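Local coordinates for oligopeptide ABC transporter, periplasmic oligopeptide-binding protein, putative (Thermotoga maritima MSB8, PDB 5IPW), which probably binds oligopeptides in the periplasm and delivers them to an ABC transporter for uptake, at residues L255-P259 against Q270-I274; I443-G447 against E474-F478. One frame throughout, in Å; residues are numbered along the deposited sequence.

How the contacts relate
The two contacts share no strand or helix and lie on opposite sides of the chain's centre, their own centres about 48 Å apart and their nearest atoms about 31 Å apart. Contact 1 is wholly buried and polar: an arginine, a glutamine and a water tie the end of strand 252-257 to the irregular loop that leads into strand 276-281, its neighbour in a mixed sheet. Contact 2 is partly buried and joins strand 440-445 of another mixed sheet to the first turn of helix 475-484. There the touching is done by a phenylalanine ring and two threonine methyls, while its polar groups bond within the helix turn or to neighbouring residues.

Contact 1 (L255-P259 against Q270-I274); sequences LERNP and QLPYI
Arg257 and Gln270 carry a buried, mainly polar contact between the end of strand 252-257 and the loop that leads into strand 276-281, so it closes the connection between two adjacent antiparallel strands of a mixed sheet. Arg257 supplies the largest share of any residue. Its CG stands between the backbone N and carbonyl carbon (chi1 63°), and a bend at chi3 turns the guanidinium onto the loop backbone. NH1 reaches Tyr273 O, near the guanidinium plane, in a weak hydrogen bond of 3.3 Å, and also forms a salt bridge with Asp275 just beyond the loop segment. Pro272, which follows a cis peptide bond, sets CG over one guanidinium face, 4.0 Å from Arg257 NH2. Water 1 lies in plane at the guanidinium edge, accepting from Arg257 NH2 at 3.1 Å. It donates in turn to Asn258 O at 2.9 Å and to Leu271 O at 3.1 Å, thereby bridging both backbones. Nearer the turn, Gln270 runs extended, its CG anti to the backbone N (chi1 177°), until NE2 donates to Pro259 O at 2.9 Å. The position of that oxygen is less certain, but the same NE2 also bonds Phe261 O, so one amide nitrogen links two carbonyls of the chain beyond the strand. A leucine here would remove the amide donor and would probably leave the carbonyls of Pro259 and Phe261 without this mate and the turn less firmly tied to the loop. Helix 25-32 packs against the site through Leu27, which touches Arg257, Pro259 and Gln270. Side-chain N-H groups and a water thus meet backbone carbonyls on both sides, Tyr273 O and Leu271 O in the loop, Asn258 O and Pro259 O beyond the strand, while Asp275 probably balances the arginine's charge.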
loop_
_atom_site.group_PDB
_atom_site.type_symbol
_atom_site.label_atom_id
_atom_site.label_comp_id
_atom_site.label_asym_id
_atom_site.label_seq_id
_atom_site.Cartn_x
_atom_site.Cartn_y
_atom_site.Cartn_z
ATOM N N LEU A 255 -19.847 -14.657 -3.386
ATOM C CA LEU A 255 -19.053 -15.241 -2.303
ATOM C C LEU A 255 -19.961 -15.595 -1.137
ATOM O O LEU A 255 -20.838 -14.828 -0.774
ATOM C CB LEU A 255 -17.966 -14.287 -1.830
ATOM C CG LEU A 255 -17.098 -13.641 -2.904
ATOM C CD1 LEU A 255 -16.359 -12.466 -2.314
ATOM C CD2 LEU A 255 -16.114 -14.623 -3.508
ATOM N N GLU A 256 -19.752 -16.772 -0.568
ATOM C CA GLU A 256 -20.518 -17.238 0.576
ATOM C C GLU A 256 -19.594 -17.315 1.789
ATOM O O GLU A 256 -18.385 -17.547 1.668
ATOM C CB GLU A 256 -21.122 -18.611 0.276
ATOM C CG GLU A 256 -22.042 -19.154 1.353
ATOM C CD GLU A 256 -22.649 -20.500 0.982
ATOM O OE1 GLU A 256 -23.893 -20.601 0.948
ATOM O OE2 GLU A 256 -21.889 -21.457 0.727
ATOM N N ARG A 257 -20.172 -17.106 2.963
ATOM C CA ARG A 257 -19.413 -17.172 4.192
ATOM C C ARG A 257 -18.701 -18.511 4.333
ATOM O O ARG A 257 -19.257 -19.561 4.010
ATOM C CB ARG A 257 -20.315 -16.937 5.395
ATOM C CG ARG A 257 -21.410 -17.969 5.602
ATOM C CD ARG A 257 -22.317 -17.524 6.732
ATOM N NE ARG A 257 -21.481 -17.023 7.808
ATOM C CZ ARG A 257 -21.566 -15.835 8.396
ATOM N NH1 ARG A 257 -22.514 -14.956 8.105
ATOM N NH2 ARG A 257 -20.688 -15.550 9.339
ATOM N N ASN A 258 -17.456 -18.446 4.787
ATOM C CA ASN A 258 -16.681 -19.627 5.132
ATOM C C ASN A 258 -17.098 -20.118 6.510
ATOM O O ASN A 258 -16.793 -19.466 7.515
ATOM C CB ASN A 258 -15.193 -19.291 5.141
ATOM C CG ASN A 258 -14.345 -20.426 5.658
ATOM O OD1 ASN A 258 -14.856 -21.493 5.981
ATOM N ND2 ASN A 258 -13.037 -20.199 5.740
ATOM N N PRO A 259 -17.784 -21.272 6.572
ATOM C CA PRO A 259 -18.346 -21.712 7.845
ATOM C C PRO A 259 -17.288 -22.131 8.867
ATOM O O PRO A 259 -17.620 -22.302 10.033
ATOM C CB PRO A 259 -19.221 -22.901 7.447
ATOM C CG PRO A 259 -18.558 -23.458 6.236
ATOM C CD PRO A 259 -17.966 -22.282 5.514
ATOM N N GLN A 270 -18.954 -15.695 15.524
ATOM C CA GLN A 270 -18.064 -16.150 14.463
ATOM C C GLN A 270 -18.253 -15.292 13.219
ATOM O O GLN A 270 -19.340 -15.234 12.643
ATOM C CB GLN A 270 -18.336 -17.614 14.098
ATOM C CG GLN A 270 -17.474 -18.119 12.945
ATOM C CD GLN A 270 -17.912 -19.465 12.392
ATOM O OE1 GLN A 270 -19.104 -19.780 12.360
ATOM N NE2 GLN A 270 -16.946 -20.258 11.924
ATOM N N LEU A 271 -17.181 -14.648 12.796
ATOM C CA LEU A 271 -17.227 -13.780 11.639
ATOM C C LEU A 271 -17.191 -14.615 10.350
ATOM O O LEU A 271 -16.905 -15.812 10.392
ATOM C CB LEU A 271 -16.054 -12.788 11.701
ATOM C CG LEU A 271 -16.093 -11.855 12.909
ATOM C CD1 LEU A 271 -14.779 -11.111 13.049
ATOM C CD2 LEU A 271 -17.247 -10.869 12.810
ATOM N N PRO A 272 -17.513 -13.991 9.205
ATOM C CA PRO A 272 -17.991 -12.608 9.042
ATOM C C PRO A 272 -19.413 -12.424 9.524
ATOM O O PRO A 272 -20.097 -13.390 9.779
ATOM C CB PRO A 272 -17.916 -12.379 7.528
ATOM C CG PRO A 272 -18.001 -13.739 6.935
ATOM C CD PRO A 272 -17.316 -14.660 7.907
ATOM N N TYR A 273 -19.856 -11.186 9.657
ATOM C CA TYR A 273 -21.251 -10.927 9.965
ATOM C C TYR A 273 -22.117 -11.194 8.736
ATOM O O TYR A 273 -23.188 -11.786 8.823
ATOM C CB TYR A 273 -21.429 -9.477 10.356
ATOM C CG TYR A 273 -20.844 -9.081 11.696
ATOM C CD1 TYR A 273 -21.273 -9.677 12.868
ATOM C CD2 TYR A 273 -19.909 -8.066 11.786
ATOM C CE1 TYR A 273 -20.765 -9.286 14.095
ATOM C CE2 TYR A 273 -19.404 -7.666 13.000
ATOM C CZ TYR A 273 -19.827 -8.289 14.147
ATOM O OH TYR A 273 -19.330 -7.867 15.347
ATOM N N ILE A 274 -21.609 -10.766 7.588
ATOM C CA ILE A 274 -22.334 -10.817 6.329
ATOM C C ILE A 274 -22.303 -12.229 5.725
ATOM O O ILE A 274 -21.248 -12.861 5.658
ATOM C CB ILE A 274 -21.751 -9.767 5.362
ATOM C CG1 ILE A 274 -21.937 -8.374 5.976
ATOM C CG2 ILE A 274 -22.420 -9.855 3.996
ATOM C CD1 ILE A 274 -21.138 -7.292 5.297
HETATM O O HOH W 1 -18.711 -17.939 9.065
#

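Contact 2 (I443-G447 against E474-F478); sequences ITVTG and ERSLF
Where strand 440-445 runs out, the backbone at Thr446 comes closest to the start of helix 475-484, the CA atoms of Thr446 and Arg475 standing 6.0 Å apart. Phe478, one turn into the helix, lays its ring against the strand end from Thr444 to Thr446. Its CG is anti to the backbone N (chi1 -179°), which carries the ring off the helix toward the strand. Thr446 meets one ring face: CG2 lies 3.6 Å from the centroid of the Phe478 ring and 8° off its normal, a CH-pi contact almost exactly over the centre. Thr444 takes a different approach, its CG2 touching Phe478 CD1 at 3.7 Å, while its carbonyl O lies at the ring edge, 3.7 Å from Phe478 CE1. The hydroxyls of both threonines are engaged elsewhere, Thr444 OG1 with Glu471 and Thr446 OG1 with Leu473 O. This is strand-on-helix packing in an alpha/beta lobe consistent with the type II periplasmic binding protein fold: strand 440-445, helix 448-462 and parallel strand 467-472 make one beta-alpha-beta crossover, and helix 475-484 then leads to strand 489-494, parallel to 440-445 on its other flank. Side chains alternate accordingly, Thr444 and Thr446 turning to helix 475-484 and Ile443 and Val445 packing on helix 448-462. Glu474, at the N-cap, caps the start of the helix. Its OE2 accepts from Ser476 N at 2.7 Å, met from above the carboxylate plane, and from Ser476 OG at 2.8 Å through the syn lone pair, two bonds that hold the carboxylate against the first turn. Glu474 OE1 adds a weak capping bond from Leu477 N at 3.5 Å. At the exposed helix start, the aliphatic CD of Arg475 approaches Thr446 OG1 to 4.3 Å, and farther in Phe478 also touches Met490 of strand 489-494.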
loop_
_atom_site.group_PDB
_atom_site.type_symbol
_atom_site.label_atom_id
_atom_site.label_comp_id
_atom_site.label_asym_id
_atom_site.label_seq_id
_atom_site.Cartn_x
_atom_site.Cartn_y
_atom_site.Cartn_z
ATOM N N ILE A 443 11.043 23.766 -16.515
ATOM C CA ILE A 443 10.403 22.707 -15.753
ATOM C C ILE A 443 9.925 21.657 -16.735
ATOM O O ILE A 443 9.144 21.949 -17.643
ATOM C CB ILE A 443 9.198 23.222 -14.941
ATOM C CG1 ILE A 443 9.655 24.260 -13.914
ATOM C CG2 ILE A 443 8.495 22.065 -14.237
ATOM C CD1 ILE A 443 8.521 25.021 -13.263
ATOM N N THR A 444 10.407 20.435 -16.543
ATOM C CA THR A 444 10.040 19.318 -17.388
ATOM C C THR A 444 8.945 18.510 -16.720
ATOM O O THR A 444 9.102 18.067 -15.578
ATOM C CB THR A 444 11.240 18.390 -17.615
ATOM O OG1 THR A 444 12.351 19.160 -18.083
ATOM C CG2 THR A 444 10.897 17.296 -18.632
ATOM N N VAL A 445 7.843 18.313 -17.441
ATOM C CA VAL A 445 6.742 17.489 -16.959
ATOM C C VAL A 445 6.311 16.510 -18.036
ATOM O O VAL A 445 6.743 16.601 -19.183
ATOM C CB VAL A 445 5.517 18.343 -16.550
ATOM C CG1 VAL A 445 5.935 19.478 -15.633
ATOM C CG2 VAL A 445 4.799 18.910 -17.769
ATOM N N THR A 446 5.452 15.573 -17.651
ATOM C CA THR A 446 4.735 14.740 -18.611
ATOM C C THR A 446 3.286 14.606 -18.144
ATOM O O THR A 446 3.022 14.199 -17.013
ATOM C CB THR A 446 5.413 13.369 -18.816
ATOM O OG1 THR A 446 4.647 12.583 -19.736
ATOM C CG2 THR A 446 5.576 12.619 -17.502
ATOM N N GLY A 447 2.354 15.004 -19.007
ATOM C CA GLY A 447 0.928 14.964 -18.689
ATOM C C GLY A 447 0.308 16.339 -18.524
ATOM O O GLY A 447 0.792 17.164 -17.742
ATOM N N GLU A 474 6.453 13.666 -23.991
ATOM C CA GLU A 474 5.896 12.327 -24.049
ATOM C C GLU A 474 6.625 11.400 -23.045
ATOM O O GLU A 474 7.832 11.515 -22.840
ATOM C CB GLU A 474 5.967 11.825 -25.497
ATOM C CG GLU A 474 5.691 10.348 -25.707
ATOM C CD GLU A 474 6.952 9.512 -25.689
ATOM O OE1 GLU A 474 7.969 9.931 -26.286
ATOM O OE2 GLU A 474 6.920 8.425 -25.077
ATOM N N ARG A 475 5.861 10.505 -22.419
ATOM C CA ARG A 475 6.328 9.628 -21.327
ATOM C C ARG A 475 7.763 9.093 -21.468
ATOM O O ARG A 475 8.586 9.271 -20.575
ATOM C CB ARG A 475 5.372 8.434 -21.185
ATOM C CG ARG A 475 5.447 7.689 -19.858
ATOM C CD ARG A 475 4.671 8.413 -18.771
ATOM N NE ARG A 475 4.132 7.496 -17.767
ATOM C CZ ARG A 475 3.298 7.847 -16.786
ATOM N NH1 ARG A 475 2.889 9.111 -16.653
ATOM N NH2 ARG A 475 2.866 6.928 -15.928
ATOM N N SER A 476 8.050 8.418 -22.577
ATOM C CA SER A 476 9.344 7.759 -22.751
ATOM C C SER A 476 10.494 8.740 -22.984
ATOM O O SER A 476 11.628 8.446 -22.612
ATOM C CB SER A 476 9.297 6.725 -23.883
ATOM O OG SER A 476 9.505 7.331 -25.147
ATOM N N LEU A 477 10.212 9.884 -23.606
ATOM C CA LEU A 477 11.236 10.908 -23.799
ATOM C C LEU A 477 11.574 11.559 -22.463
ATOM O O LEU A 477 12.738 11.813 -22.163
ATOM C CB LEU A 477 10.781 11.975 -24.806
ATOM C CG LEU A 477 11.830 13.042 -25.174
ATOM C CD1 LEU A 477 12.995 12.440 -25.945
ATOM C CD2 LEU A 477 11.205 14.167 -25.981
ATOM N N PHE A 478 10.533 11.835 -21.684
ATOM C CA PHE A 478 10.651 12.307 -20.304
ATOM C C PHE A 478 11.620 11.433 -19.509
ATOM O O PHE A 478 12.490 11.946 -18.811
ATOM C CB PHE A 478 9.253 12.285 -19.666
ATOM C CG PHE A 478 9.195 12.774 -18.245
ATOM C CD1 PHE A 478 9.031 14.125 -17.964
ATOM C CD2 PHE A 478 9.239 11.880 -17.188
ATOM C CE1 PHE A 478 8.953 14.577 -16.656
ATOM C CE2 PHE A 478 9.160 12.326 -15.880
ATOM C CZ PHE A 478 9.019 13.675 -15.612
#